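Local coordinates for protein peptidase M28 (Shewanella amazonensis SB2B, PDB 3IIB) that probably acts as a zinc-dependent carboxypeptidase or dipeptidase of family M28, holding two zinc ions and working as a homodimer, at residues H324-E329 and P386-R391; K243-A248 and K290-I295. All blocks are in the same frame, centred on the assembly; numbering follows the deposited sequence.

In the fold
Both contacts belong to the zinc peptidase domain and lie on the same side of the chain's centre, their own centres about 17 Å apart. Interaction 2 comes first along the chain and closes before interaction 1 begins. It ties the chain leading into strand 247-257 to that leading into 293-300, the two parallel strands joined through helix 267-285. Interaction 1 starts from strand 324-329, the other neighbour of 247-257 in the mixed sheet, and reaches strand 387-392 of a small three-stranded sheet. Tyr-325 and Arg-293 join the two by a cation-pi interaction. Strands 247-257 and 324-329 lead toward the zinc ligands His-257 and Asp-331, so their sheet supports the metal site, although interaction 2 lies away from it.

Interaction 1: H324-E329 and P386-R391; sequences HYIAAE and PVASLR
Ala-327 and Val-387 form a single backbone bridge between two strands that run roughly parallel, at 30° to each other. Ala-327 N donates to Pro-386 O (3.0 Å), and Ala-388 N donates back to Ala-327 O (3.1 Å). Pro-386 has no N-H to give, but its carbonyl is what this bond requires; its ring sits against the carbonyl of Tyr-325, CG 3.3 Å from O. Beyond the bridge the strands diverge, and water takes over: one molecule links Glu-329 N to Ala-388 O, another Glu-329 O to Leu-390 N.

Among the apolar contacts, Ile-326, with CG1 anti to the backbone N (chi1 -167°), lays that branch along the Val-387 backbone and brings CD1 to 4.3 Å from Ala-388 CB. Ala-327 CB meets Val-387 CG1 at 4.0 Å. Ala-328, with only a methyl, lets Leu-390 come very near, CD1 to CB 3.5 Å, a tight fit.

This wholly buried bridge joins the large mixed sheet, where 247-257 pairs with 324-329, to the small three-stranded sheet, where 337-343 pairs with 387-392. Helix 413-432 packs Met-430 on Ile-326, Phe-426 on both Ala-328 and Ala-388, and Tyr-423 on Leu-390.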
loop_
_atom_site.group_PDB
_atom_site.type_symbol
_atom_site.label_atom_id
_atom_site.label_comp_id
_atom_site.label_asym_id
_atom_site.label_seq_id
_atom_site.Cartn_x
_atom_site.Cartn_y
_atom_site.Cartn_z
ATOM N N HIS A 324 -2.797 -8.556 42.268
ATOM C CA HIS A 324 -3.289 -8.463 40.892
ATOM C C HIS A 324 -4.228 -9.625 40.660
ATOM O O HIS A 324 -3.818 -10.778 40.699
ATOM C CB HIS A 324 -2.162 -8.489 39.871
ATOM C CG HIS A 324 -1.482 -7.178 39.725
ATOM N ND1 HIS A 324 -0.905 -6.526 40.796
ATOM C CD2 HIS A 324 -1.339 -6.358 38.657
ATOM C CE1 HIS A 324 -0.407 -5.378 40.381
ATOM N NE2 HIS A 324 -0.670 -5.242 39.092
ATOM N N TYR A 325 -5.500 -9.340 40.519
ATOM C CA TYR A 325 -6.488 -10.397 40.378
ATOM C C TYR A 325 -6.322 -11.102 39.021
ATOM O O TYR A 325 -6.260 -12.328 38.950
ATOM C CB TYR A 325 -7.874 -9.791 40.543
ATOM C CG TYR A 325 -8.997 -10.803 40.482
ATOM C CD1 TYR A 325 -9.120 -11.811 41.442
ATOM C CD2 TYR A 325 -9.955 -10.720 39.491
ATOM C CE1 TYR A 325 -10.173 -12.734 41.371
ATOM C CE2 TYR A 325 -10.996 -11.666 39.406
ATOM C CZ TYR A 325 -11.100 -12.619 40.356
ATOM O OH TYR A 325 -12.132 -13.524 40.230
ATOM N N ILE A 326 -6.265 -10.308 37.951
ATOM C CA ILE A 326 -6.098 -10.810 36.593
ATOM C C ILE A 326 -5.577 -9.682 35.763
ATOM O O ILE A 326 -5.841 -8.509 36.067
ATOM C CB ILE A 326 -7.412 -11.364 36.023
ATOM C CG1 ILE A 326 -7.152 -12.169 34.737
ATOM C CG2 ILE A 326 -8.409 -10.230 35.768
ATOM C CD1 ILE A 326 -8.240 -13.249 34.450
ATOM N N ALA A 327 -4.823 -10.024 34.729
ATOM C CA ALA A 327 -4.297 -9.058 33.778
ATOM C C ALA A 327 -4.594 -9.472 32.335
ATOM O O ALA A 327 -4.585 -10.655 32.050
ATOM C CB ALA A 327 -2.769 -8.932 33.951
ATOM N N ALA A 328 -4.823 -8.497 31.441
ATOM C CA ALA A 328 -5.063 -8.738 30.005
ATOM C C ALA A 328 -4.598 -7.540 29.216
ATOM O O ALA A 328 -4.551 -6.427 29.750
ATOM C CB ALA A 328 -6.544 -9.037 29.679
ATOM N N GLU A 329 -4.214 -7.779 27.973
ATOM C CA GLU A 329 -3.718 -6.717 27.095
ATOM C C GLU A 329 -4.297 -6.829 25.690
ATOM O O GLU A 329 -4.329 -7.919 25.116
ATOM C CB GLU A 329 -2.211 -6.737 27.002
ATOM C CG GLU A 329 -1.689 -5.716 26.015
ATOM C CD GLU A 329 -0.171 -5.561 26.000
ATOM O OE1 GLU A 329 0.515 -6.599 25.924
ATOM O OE2 GLU A 329 0.323 -4.391 26.068
ATOM N N PRO A 386 -2.761 -14.429 37.373
ATOM C CA PRO A 386 -3.645 -14.902 36.312
ATOM C C PRO A 386 -3.761 -13.906 35.167
ATOM O O PRO A 386 -3.604 -12.693 35.351
ATOM C CB PRO A 386 -5.015 -15.064 37.036
ATOM C CG PRO A 386 -4.693 -15.218 38.452
ATOM C CD PRO A 386 -3.479 -14.331 38.657
ATOM N N VAL A 387 -4.034 -14.417 33.971
ATOM C CA VAL A 387 -4.239 -13.588 32.827
ATOM C C VAL A 387 -5.353 -14.162 31.959
ATOM O O VAL A 387 -5.788 -15.284 32.161
ATOM C CB VAL A 387 -2.943 -13.414 31.960
ATOM C CG1 VAL A 387 -1.829 -12.677 32.771
ATOM C CG2 VAL A 387 -2.471 -14.748 31.356
ATOM N N ALA A 388 -5.817 -13.331 31.021
ATOM C CA ALA A 388 -6.678 -13.756 29.928
ATOM C C ALA A 388 -6.104 -13.250 28.608
ATOM O O ALA A 388 -5.395 -12.222 28.569
ATOM C CB ALA A 388 -8.122 -13.235 30.132
ATOM N N SER A 389 -6.384 -13.992 27.539
ATOM C CA SER A 389 -6.093 -13.567 26.170
ATOM C C SER A 389 -7.440 -13.445 25.479
ATOM O O SER A 389 -8.146 -14.447 25.240
ATOM C CB SER A 389 -5.228 -14.584 25.445
ATOM O OG SER A 389 -3.883 -14.559 25.905
ATOM N N LEU A 390 -7.786 -12.210 25.159
ATOM C CA LEU A 390 -9.028 -11.896 24.498
ATOM C C LEU A 390 -8.666 -11.867 23.008
ATOM O O LEU A 390 -8.054 -10.911 22.492
ATOM C CB LEU A 390 -9.575 -10.561 25.022
ATOM C CG LEU A 390 -10.079 -10.625 26.480
ATOM C CD1 LEU A 390 -8.926 -10.274 27.443
ATOM C CD2 LEU A 390 -11.228 -9.681 26.732
ATOM N N ARG A 391 -9.025 -12.947 22.333
ATOM C CA ARG A 391 -8.454 -13.249 21.018
ATOM C C ARG A 391 -9.124 -12.387 19.958
ATOM O O ARG A 391 -10.314 -12.514 19.742
ATOM C CB ARG A 391 -8.697 -14.705 20.689
ATOM C CG ARG A 391 -8.062 -15.704 21.674
ATOM C CD ARG A 391 -6.547 -15.645 21.658
ATOM N NE ARG A 391 -5.950 -16.682 22.508
ATOM C CZ ARG A 391 -4.650 -16.793 22.778
ATOM N NH1 ARG A 391 -3.768 -15.912 22.285
ATOM N NH2 ARG A 391 -4.223 -17.787 23.561
HETATM O O HOH W 1 -3.950 -10.467 27.165
HETATM O O HOH W 2 -5.508 -10.379 24.966
#

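Interaction 2: K243-A248 and K290-I295; sequences KGSTKA and KPERTI
The backbone of Gly-244 to Lys-247 curls round the carbonyl of Glu-292, whose O accepts from Ser-245 N (3.0 Å) and Lys-247 N (2.8 Å), the two donors reaching it from opposite faces of the carbonyl plane. Glycine fits at 244 because its CA lies close against the Pro-291, Glu-292 and Arg-293 carbonyls, where a CB would clash.

Two hydroxyls extend the grip. Ser-245 OG, set between its backbone N and carbonyl carbon (chi1 54°), donates to Pro-291 O at 2.8 Å from above the carbonyl plane, and a water joins it to Lys-290 O. Thr-294 OG1 donates in the carbonyl plane to a lone pair of Ala-248 O, only 2.6 Å away, and accepts a weak bond from Gly-244 N. Pro-291 sets CD and CG of its ring against Lys-243 O, while Thr-246 OG1 rests on Glu-292 CG (3.4 Å).

Lys-247 stretches out alongside Glu-292 and Arg-293, all three running in one direction, with its CD over one face of the guanidinium. Its NZ is 3.5 Å from Arg-293 NH2; one water accepts from both, and another bridges NZ to Glu-292 OE1, which probably eases the crowding of positive charge. Arg-293 is further held by a salt bridge to Glu-250 and by carbonyls of Met-430 and Ser-433.

Strand 247-257, helix 267-285 and strand 293-300 form a beta-alpha-beta crossover, the recurrent unit of the alpha/beta zinc-peptidase fold; here the approaches to its two parallel strands are pinned together, away from the metal site.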
loop_
_atom_site.group_PDB
_atom_site.type_symbol
_atom_site.label_atom_id
_atom_site.label_comp_id
_atom_site.label_asym_id
_atom_site.label_seq_id
_atom_site.Cartn_x
_atom_site.Cartn_y
_atom_site.Cartn_z
ATOM N N LYS A 243 -11.176 3.782 40.719
ATOM C CA LYS A 243 -11.031 3.408 42.104
ATOM C C LYS A 243 -12.029 2.291 42.472
ATOM O O LYS A 243 -13.195 2.340 42.073
ATOM C CB LYS A 243 -11.243 4.653 43.007
ATOM C CG LYS A 243 -11.022 4.411 44.472
ATOM C CD LYS A 243 -10.827 5.697 45.310
ATOM C CE LYS A 243 -12.090 6.470 45.520
ATOM N NZ LYS A 243 -11.855 7.545 46.561
ATOM N N GLY A 244 -11.544 1.298 43.209
ATOM C CA GLY A 244 -12.362 0.212 43.695
ATOM C C GLY A 244 -13.120 0.608 44.926
ATOM O O GLY A 244 -13.122 1.754 45.316
ATOM N N SER A 245 -13.739 -0.367 45.571
ATOM C CA SER A 245 -14.549 -0.096 46.763
ATOM C C SER A 245 -14.209 -1.127 47.855
ATOM O O SER A 245 -13.180 -0.996 48.544
ATOM C CB SER A 245 -16.019 -0.038 46.404
ATOM O OG SER A 245 -16.466 -1.208 45.708
ATOM N N THR A 246 -14.970 -2.212 47.911
ATOM C CA THR A 246 -14.795 -3.203 48.975
ATOM C C THR A 246 -13.520 -4.047 48.808
ATOM O O THR A 246 -13.012 -4.624 49.789
ATOM C CB THR A 246 -16.007 -4.113 49.055
ATOM O OG1 THR A 246 -16.184 -4.766 47.791
ATOM C CG2 THR A 246 -17.273 -3.288 49.449
ATOM N N LYS A 247 -12.968 -4.075 47.594
ATOM C CA LYS A 247 -11.761 -4.836 47.309
ATOM C C LYS A 247 -10.752 -3.973 46.566
ATOM O O LYS A 247 -10.049 -4.456 45.666
ATOM C CB LYS A 247 -12.100 -6.109 46.519
ATOM C CG LYS A 247 -12.938 -7.110 47.280
ATOM C CD LYS A 247 -13.086 -8.411 46.504
ATOM C CE LYS A 247 -13.845 -9.456 47.290
ATOM N NZ LYS A 247 -13.782 -10.777 46.641
ATOM N N ALA A 248 -10.633 -2.707 46.989
ATOM C CA ALA A 248 -9.874 -1.704 46.250
ATOM C C ALA A 248 -8.394 -2.052 46.201
ATOM O O ALA A 248 -7.682 -1.593 45.331
ATOM C CB ALA A 248 -10.084 -0.300 46.847
ATOM N N LYS A 290 -19.714 1.532 41.738
ATOM C CA LYS A 290 -18.260 1.336 41.804
ATOM C C LYS A 290 -17.897 -0.143 41.635
ATOM O O LYS A 290 -18.623 -1.020 42.096
ATOM C CB LYS A 290 -17.768 1.803 43.178
ATOM C CG LYS A 290 -18.048 3.239 43.440
ATOM C CD LYS A 290 -18.078 3.565 44.938
ATOM C CE LYS A 290 -18.476 5.002 45.203
ATOM N NZ LYS A 290 -18.441 5.305 46.668
ATOM N N PRO A 291 -16.771 -0.439 40.968
ATOM C CA PRO A 291 -16.342 -1.837 41.013
ATOM C C PRO A 291 -15.829 -2.219 42.410
ATOM O O PRO A 291 -15.318 -1.347 43.150
ATOM C CB PRO A 291 -15.174 -1.857 40.006
ATOM C CG PRO A 291 -14.594 -0.498 40.087
ATOM C CD PRO A 291 -15.763 0.436 40.358
ATOM N N GLU A 292 -15.870 -3.503 42.747
ATOM C CA GLU A 292 -15.255 -3.939 43.993
ATOM C C GLU A 292 -13.748 -3.761 43.953
ATOM O O GLU A 292 -13.140 -3.194 44.891
ATOM C CB GLU A 292 -15.646 -5.364 44.314
ATOM C CG GLU A 292 -17.146 -5.479 44.588
ATOM C CD GLU A 292 -17.600 -6.910 44.856
ATOM O OE1 GLU A 292 -16.755 -7.804 44.832
ATOM O OE2 GLU A 292 -18.815 -7.136 45.069
ATOM N N ARG A 293 -13.135 -4.262 42.901
ATOM C CA ARG A 293 -11.669 -4.112 42.725
ATOM C C ARG A 293 -11.326 -2.825 42.015
ATOM O O ARG A 293 -12.124 -2.299 41.267
ATOM C CB ARG A 293 -11.081 -5.271 41.933
ATOM C CG ARG A 293 -11.308 -6.639 42.560
ATOM C CD ARG A 293 -10.603 -7.816 41.874
ATOM N NE ARG A 293 -10.739 -8.967 42.744
ATOM C CZ ARG A 293 -11.774 -9.821 42.742
ATOM N NH1 ARG A 293 -12.703 -9.770 41.788
ATOM N NH2 ARG A 293 -11.857 -10.759 43.690
ATOM N N THR A 294 -10.082 -2.378 42.198
ATOM C CA THR A 294 -9.545 -1.290 41.396
ATOM C C THR A 294 -9.301 -1.782 39.970
ATOM O O THR A 294 -8.829 -2.898 39.787
ATOM C CB THR A 294 -8.270 -0.766 42.027
ATOM O OG1 THR A 294 -8.608 -0.215 43.310
ATOM C CG2 THR A 294 -7.590 0.268 41.105
ATOM N N ILE A 295 -9.693 -0.991 38.975
ATOM C CA ILE A 295 -9.353 -1.289 37.581
ATOM C C ILE A 295 -8.226 -0.379 37.163
ATOM O O ILE A 295 -8.349 0.843 37.210
ATOM C CB ILE A 295 -10.559 -1.126 36.656
ATOM C CG1 ILE A 295 -11.621 -2.173 37.038
ATOM C CG2 ILE A 295 -10.172 -1.226 35.159
ATOM C CD1 ILE A 295 -13.079 -1.851 36.511
HETATM O O HOH W 3 -18.921 -2.031 45.066
HETATM O O HOH W 4 -11.083 -11.205 46.841
HETATM O O HOH W 5 -15.316 -9.899 44.625
#